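Local atomic coordinates of cytochrome P450 monooxygenase (Rhodococcus sp. ECU0066, PDB entry 6KBH), a protein that probably transfers electrons from FMN through a [2Fe-2S] cluster to a heme that activates oxygen for monooxygenation, all within one self-sufficient cytochrome P450 chain. Residues V319-R324 and I375-A380; T79-V84 and E364-S369. One frame throughout, in Å; residues are numbered along the deposited sequence.

Interaction 1 of 2, residues V319-R324 and I375-A380; sequences VEECLR and IRRDNA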
loop_
_atom_site.group_PDB
_atom_site.type_symbol
_atom_site.label_atom_id
_atom_site.label_comp_id
_atom_site.label_asym_id
_atom_site.label_seq_id
_atom_site.Cartn_x
_atom_site.Cartn_y
_atom_site.Cartn_z
ATOM N N VAL A 319 5.239 -2.828 8.424
ATOM C CA VAL A 319 4.385 -4.004 8.479
ATOM C C VAL A 319 4.295 -4.687 7.124
ATOM O O VAL A 319 3.965 -5.874 7.056
ATOM C CB VAL A 319 2.986 -3.633 9.019
ATOM C CG1 VAL A 319 3.109 -2.725 10.236
ATOM C CG2 VAL A 319 2.142 -2.986 7.941
ATOM N N GLU A 320 4.607 -3.978 6.037
ATOM C CA GLU A 320 4.654 -4.621 4.729
ATOM C C GLU A 320 5.920 -5.455 4.565
ATOM O O GLU A 320 5.877 -6.548 3.986
ATOM C CB GLU A 320 4.558 -3.574 3.618
ATOM C CG GLU A 320 3.203 -2.894 3.531
ATOM C CD GLU A 320 2.111 -3.826 3.031
ATOM O OE1 GLU A 320 2.337 -4.528 2.023
ATOM O OE2 GLU A 320 1.028 -3.864 3.653
ATOM N N GLU A 321 7.055 -4.959 5.065
ATOM C CA GLU A 321 8.281 -5.743 4.995
ATOM C C GLU A 321 8.189 -6.980 5.879
ATOM O O GLU A 321 8.714 -8.043 5.526
ATOM C CB GLU A 321 9.481 -4.884 5.390
ATOM C CG GLU A 321 10.837 -5.598 5.347
ATOM C CD GLU A 321 11.314 -5.925 3.938
ATOM O OE1 GLU A 321 10.556 -5.710 2.971
ATOM O OE2 GLU A 321 12.471 -6.375 3.798
ATOM N N CYS A 322 7.530 -6.857 7.031
ATOM C CA CYS A 322 7.295 -8.026 7.871
ATOM C C CYS A 322 6.427 -9.050 7.152
ATOM O O CYS A 322 6.711 -10.253 7.195
ATOM C CB CYS A 322 6.647 -7.605 9.188
ATOM S SG CYS A 322 7.713 -6.628 10.270
ATOM N N LEU A 323 5.369 -8.590 6.474
ATOM C CA LEU A 323 4.499 -9.509 5.744
ATOM C C LEU A 323 5.236 -10.198 4.604
ATOM O O LEU A 323 4.944 -11.357 4.290
ATOM C CB LEU A 323 3.272 -8.767 5.216
ATOM C CG LEU A 323 2.284 -8.321 6.294
ATOM C CD1 LEU A 323 1.326 -7.256 5.760
ATOM C CD2 LEU A 323 1.524 -9.508 6.876
ATOM N N ARG A 324 6.181 -9.502 3.969
ATOM C CA ARG A 324 7.051 -10.156 2.998
ATOM C C ARG A 324 8.017 -11.106 3.691
ATOM O O ARG A 324 8.142 -12.274 3.308
ATOM C CB ARG A 324 7.825 -9.111 2.192
ATOM C CG ARG A 324 8.696 -9.703 1.095
ATOM C CD ARG A 324 9.775 -8.735 0.653
ATOM N NE ARG A 324 10.729 -8.460 1.724
ATOM C CZ ARG A 324 11.855 -9.139 1.922
ATOM N NH1 ARG A 324 12.180 -10.141 1.117
ATOM N NH2 ARG A 324 12.659 -8.813 2.926
ATOM N N ILE A 375 12.739 -2.234 6.319
ATOM C CA ILE A 375 11.355 -1.759 6.337
ATOM C C ILE A 375 11.142 -0.596 5.367
ATOM O O ILE A 375 10.024 -0.386 4.888
ATOM C CB ILE A 375 10.922 -1.416 7.774
ATOM C CG1 ILE A 375 11.513 -0.097 8.243
ATOM C CG2 ILE A 375 11.319 -2.520 8.728
ATOM C CD1 ILE A 375 11.427 0.035 9.715
ATOM N N ARG A 376 12.189 0.175 5.055
ATOM C CA ARG A 376 12.059 1.197 4.019
ATOM C C ARG A 376 12.191 0.638 2.611
ATOM O O ARG A 376 12.228 1.423 1.659
ATOM C CB ARG A 376 13.056 2.352 4.217
ATOM C CG ARG A 376 12.812 3.160 5.480
ATOM C CD ARG A 376 14.105 3.734 6.024
ATOM N NE ARG A 376 13.893 4.670 7.127
ATOM C CZ ARG A 376 14.595 4.644 8.254
ATOM N NH1 ARG A 376 15.546 3.738 8.403
ATOM N NH2 ARG A 376 14.366 5.525 9.222
ATOM N N ARG A 377 12.283 -0.681 2.457
ATOM C CA ARG A 377 12.333 -1.307 1.139
ATOM C C ARG A 377 11.227 -0.763 0.250
ATOM O O ARG A 377 10.045 -0.817 0.608
ATOM C CB ARG A 377 12.206 -2.831 1.274
ATOM C CG ARG A 377 12.225 -3.625 -0.036
ATOM C CD ARG A 377 11.945 -5.114 0.211
ATOM N NE ARG A 377 13.007 -5.758 0.986
ATOM C CZ ARG A 377 14.068 -6.349 0.448
ATOM N NH1 ARG A 377 14.210 -6.392 -0.870
ATOM N NH2 ARG A 377 14.991 -6.899 1.225
ATOM N N ASP A 378 11.612 -0.220 -0.903
ATOM C CA ASP A 378 10.649 0.314 -1.857
ATOM C C ASP A 378 9.903 -0.782 -2.605
ATOM O O ASP A 378 9.185 -0.486 -3.565
ATOM C CB ASP A 378 11.347 1.248 -2.856
ATOM C CG ASP A 378 12.210 0.506 -3.878
ATOM O OD1 ASP A 378 12.479 -0.704 -3.710
ATOM O OD2 ASP A 378 12.623 1.146 -4.868
ATOM N N ASN A 379 10.067 -2.034 -2.173
ATOM C CA ASN A 379 9.585 -3.204 -2.885
ATOM C C ASN A 379 8.657 -4.076 -2.058
ATOM O O ASN A 379 8.095 -5.033 -2.601
ATOM C CB ASN A 379 10.775 -4.061 -3.344
ATOM C CG ASN A 379 10.546 -4.713 -4.686
ATOM O OD1 ASN A 379 9.528 -4.485 -5.338
ATOM N ND2 ASN A 379 11.501 -5.531 -5.110
ATOM N N ALA A 380 8.487 -3.779 -0.765
ATOM C CA ALA A 380 7.777 -4.693 0.125
ATOM C C ALA A 380 6.373 -4.996 -0.383
ATOM O O ALA A 380 5.915 -6.140 -0.308
ATOM C CB ALA A 380 7.724 -4.111 1.536
#
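Glu321, on helix 315-325, and Ala380, in the loop wound against that helix, bring the two backbones closest, with their CA atoms 5.0 Å apart. The side chains that carry the contact are Glu321, Arg324 and Arg377: the Glu-x-x-Arg motif of the P450 K helix joined by the arginine of the meander loop before the heme-ligand segment, the ERR triad of the P450 family. The carboxylate of Glu321 reaches the loop because chi1 (-180°) sets CG opposite the backbone N and chi2 then bends the chain. Arg377 NE gives a fairly straight hydrogen bond to Glu321 OE2 (2.9 Å, 159° at the hydrogen) from the syn side. The carboxylate and this guanidinium are nearly coplanar, their planes 11° apart. Arg324 comes instead from above the carboxylate plane and grips it side-on, NE to Glu321 OE1 at 3.0 Å and NH2 to Glu321 OE2 at 2.6 Å. Arg324 NH2 thus lies well above the plane at OE2 and Arg377 NE slightly to its opposite side; OE2 also accepts from Asp374 N, so the buried carboxylate is firmly fixed. The two guanidiniums overlap obliquely face over face, offset toward their rims, and the shared carboxylate probably compensates part of their charge. Backbone carbonyls hold their outer nitrogens: Ser369 and Ile368 for Arg377, Leu370 and Asn361 for Arg324. Ala380 CB packs 3.8 Å from Glu320 CB, and Glu321 CB lies 3.8 Å from Ile375 CA. The Glu320 side chain, about 9 Å from the heme, is salt-bridged to Arg400 and hydrogen-bonded to His383. On its other sides the helix rests on helix 396-413 through Val319 and on helix 284-300 through Cys322 and Leu323, while Ile375 anchors the loop against helix 302-310.

Interaction 2 of 2, residues T79-V84 and E364-S369; sequences TRYEDV and ERHFIS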
loop_
_atom_site.group_PDB
_atom_site.type_symbol
_atom_site.label_atom_id
_atom_site.label_comp_id
_atom_site.label_asym_id
_atom_site.label_seq_id
_atom_site.Cartn_x
_atom_site.Cartn_y
_atom_site.Cartn_z
ATOM N N THR A 79 8.139 -22.674 -6.253
ATOM C CA THR A 79 9.063 -22.059 -5.323
ATOM C C THR A 79 9.441 -20.623 -5.669
ATOM O O THR A 79 9.619 -19.828 -4.743
ATOM C CB THR A 79 10.305 -22.957 -5.215
ATOM O OG1 THR A 79 10.006 -24.064 -4.349
ATOM C CG2 THR A 79 11.504 -22.237 -4.701
ATOM N N ARG A 80 9.460 -20.236 -6.947
ATOM C CA ARG A 80 9.939 -18.914 -7.339
ATOM C C ARG A 80 8.787 -17.937 -7.607
ATOM O O ARG A 80 7.685 -18.329 -7.999
ATOM C CB ARG A 80 10.856 -19.031 -8.561
ATOM C CG ARG A 80 12.102 -19.847 -8.240
ATOM C CD ARG A 80 13.315 -19.505 -9.085
ATOM N NE ARG A 80 13.266 -20.112 -10.408
ATOM C CZ ARG A 80 14.339 -20.522 -11.074
ATOM N NH1 ARG A 80 15.545 -20.403 -10.533
ATOM N NH2 ARG A 80 14.207 -21.062 -12.277
ATOM N N TYR A 81 9.075 -16.647 -7.412
ATOM C CA TYR A 81 8.038 -15.627 -7.251
ATOM C C TYR A 81 7.279 -15.353 -8.548
ATOM O O TYR A 81 6.051 -15.194 -8.525
ATOM C CB TYR A 81 8.681 -14.354 -6.690
ATOM C CG TYR A 81 7.848 -13.087 -6.720
ATOM C CD1 TYR A 81 7.801 -12.287 -7.852
ATOM C CD2 TYR A 81 7.161 -12.660 -5.588
ATOM C CE1 TYR A 81 7.063 -11.132 -7.877
ATOM C CE2 TYR A 81 6.417 -11.497 -5.607
ATOM C CZ TYR A 81 6.377 -10.737 -6.754
ATOM O OH TYR A 81 5.645 -9.576 -6.793
ATOM N N GLU A 82 7.981 -15.283 -9.683
ATOM C CA GLU A 82 7.282 -15.176 -10.962
ATOM C C GLU A 82 6.300 -16.331 -11.134
ATOM O O GLU A 82 5.168 -16.134 -11.592
ATOM C CB GLU A 82 8.281 -15.163 -12.124
ATOM C CG GLU A 82 9.053 -13.853 -12.410
ATOM C CD GLU A 82 8.245 -12.576 -12.204
ATOM O OE1 GLU A 82 7.570 -12.134 -13.158
ATOM O OE2 GLU A 82 8.295 -12.001 -11.095
ATOM N N ASP A 83 6.712 -17.542 -10.746
ATOM C CA ASP A 83 5.905 -18.731 -11.013
ATOM C C ASP A 83 4.647 -18.766 -10.153
ATOM O O ASP A 83 3.553 -19.046 -10.657
ATOM C CB ASP A 83 6.742 -19.992 -10.794
ATOM C CG ASP A 83 7.620 -20.328 -11.986
ATOM O OD1 ASP A 83 7.279 -19.916 -13.116
ATOM O OD2 ASP A 83 8.649 -21.008 -11.793
ATOM N N VAL A 84 4.776 -18.508 -8.847
ATOM C CA VAL A 84 3.589 -18.589 -7.999
ATOM C C VAL A 84 2.675 -17.393 -8.237
ATOM O O VAL A 84 1.458 -17.490 -8.039
ATOM C CB VAL A 84 3.961 -18.734 -6.508
ATOM C CG1 VAL A 84 5.098 -19.719 -6.326
ATOM C CG2 VAL A 84 4.311 -17.409 -5.905
ATOM N N GLU A 364 15.261 -14.154 -5.229
ATOM C CA GLU A 364 16.218 -13.113 -5.591
ATOM C C GLU A 364 15.884 -12.453 -6.918
ATOM O O GLU A 364 16.329 -11.328 -7.169
ATOM C CB GLU A 364 17.634 -13.697 -5.636
ATOM C CG GLU A 364 18.763 -12.664 -5.643
ATOM C CD GLU A 364 19.110 -12.151 -4.256
ATOM O OE1 GLU A 364 18.989 -12.927 -3.285
ATOM O OE2 GLU A 364 19.491 -10.968 -4.130
ATOM N N ARG A 365 15.104 -13.118 -7.764
ATOM C CA ARG A 365 14.812 -12.577 -9.082
ATOM C C ARG A 365 13.892 -11.363 -9.027
ATOM O O ARG A 365 13.906 -10.559 -9.964
ATOM C CB ARG A 365 14.228 -13.686 -9.959
ATOM C CG ARG A 365 15.207 -14.844 -10.119
ATOM C CD ARG A 365 14.612 -16.076 -10.778
ATOM N NE ARG A 365 15.601 -17.151 -10.846
ATOM C CZ ARG A 365 16.462 -17.309 -11.847
ATOM N NH1 ARG A 365 16.455 -16.463 -12.870
ATOM N NH2 ARG A 365 17.334 -18.307 -11.828
ATOM N N HIS A 366 13.116 -11.190 -7.954
ATOM C CA HIS A 366 12.225 -10.035 -7.840
ATOM C C HIS A 366 12.629 -9.035 -6.765
ATOM O O HIS A 366 12.560 -7.830 -7.012
ATOM C CB HIS A 366 10.782 -10.479 -7.579
ATOM C CG HIS A 366 9.799 -9.354 -7.639
ATOM N ND1 HIS A 366 9.211 -8.940 -8.816
ATOM C CD2 HIS A 366 9.324 -8.533 -6.672
ATOM C CE1 HIS A 366 8.405 -7.923 -8.567
ATOM N NE2 HIS A 366 8.457 -7.656 -7.275
ATOM N N PHE A 367 13.027 -9.479 -5.578
ATOM C CA PHE A 367 13.568 -8.586 -4.564
ATOM C C PHE A 367 15.084 -8.717 -4.549
ATOM O O PHE A 367 15.658 -9.627 -5.153
ATOM C CB PHE A 367 12.984 -8.892 -3.180
ATOM C CG PHE A 367 11.478 -8.960 -3.150
ATOM C CD1 PHE A 367 10.722 -7.816 -2.947
ATOM C CD2 PHE A 367 10.821 -10.173 -3.292
ATOM C CE1 PHE A 367 9.343 -7.873 -2.908
ATOM C CE2 PHE A 367 9.439 -10.237 -3.252
ATOM C CZ PHE A 367 8.699 -9.085 -3.059
ATOM N N ILE A 368 15.745 -7.785 -3.861
ATOM C CA ILE A 368 17.207 -7.748 -3.815
ATOM C C ILE A 368 17.664 -7.693 -2.366
ATOM O O ILE A 368 17.125 -6.923 -1.566
ATOM C CB ILE A 368 17.787 -6.572 -4.645
ATOM C CG1 ILE A 368 17.265 -5.230 -4.145
ATOM C CG2 ILE A 368 17.449 -6.758 -6.122
ATOM C CD1 ILE A 368 17.792 -4.046 -4.961
ATOM N N SER A 369 18.647 -8.523 -2.025
ATOM C CA SER A 369 19.090 -8.677 -0.636
ATOM C C SER A 369 17.885 -8.930 0.281
ATOM O O SER A 369 17.480 -8.107 1.103
ATOM C CB SER A 369 19.940 -7.469 -0.210
ATOM O OG SER A 369 21.119 -7.351 -1.014
#
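Aromatic stacking dominates: the rings of Tyr81 and His366 form an offset stack, centroids 4.1 Å apart and planes 28° from parallel, with Tyr81 CE1 over the imidazole face. Tyr81 CG is anti to the backbone N (chi1 167°), which carries the ring off the first turn of its helix to the loop. Phe367 turns an edge toward the tyrosine face, planes at 75°, with Phe367 CE2 4.0 Å from Tyr81 CE2. His366 CD2 in turn sits over the centre of the phenylalanine ring, closing a three-ring cluster. Among polar groups, Tyr81 OH bonds to Asp382 O. An alanine in place of Tyr81 would probably leave His366 without its stacking partner and Asp382 O without this hydroxyl. Like charges also come together, the Arg80 and Arg365 guanidiniums lying close without a mutual hydrogen bond; Arg80 NH1 instead bonds to Arg62 O. Arg80 is the N-cap of helix 81-89, whose Tyr81 N is bound by Asp363 OD2. The cluster pins this helix start to the loop leading to the heme-binding region, Tyr81 lying about 6 Å from Tyr388, side chain to side chain. Tyr81 and Val84 rest on Ala360 of helix 357-360, Val84 also on Val78 of strand 76-78.

The segments alternate along the chain, 79-84, 319-324, 364-369 and 375-380, so the two contacts cross in sequence. Their centres are 15 Å apart, and both use the long loop between helices 357-360 and 396-413, the one that goes on to the heme ligand Cys393. Interaction 1 fastens its later part to helix 315-325; interaction 2 ties its earlier part to helix 81-89, beside the mixed sheet that contains strand 76-78. They touch directly: Asn379 of interaction 1 packs on Phe367 of interaction 2, which also makes a cation-pi contact with Arg324. Together they join N-terminal and C-terminal portions of the P450 part of the chain, ahead of Cys393.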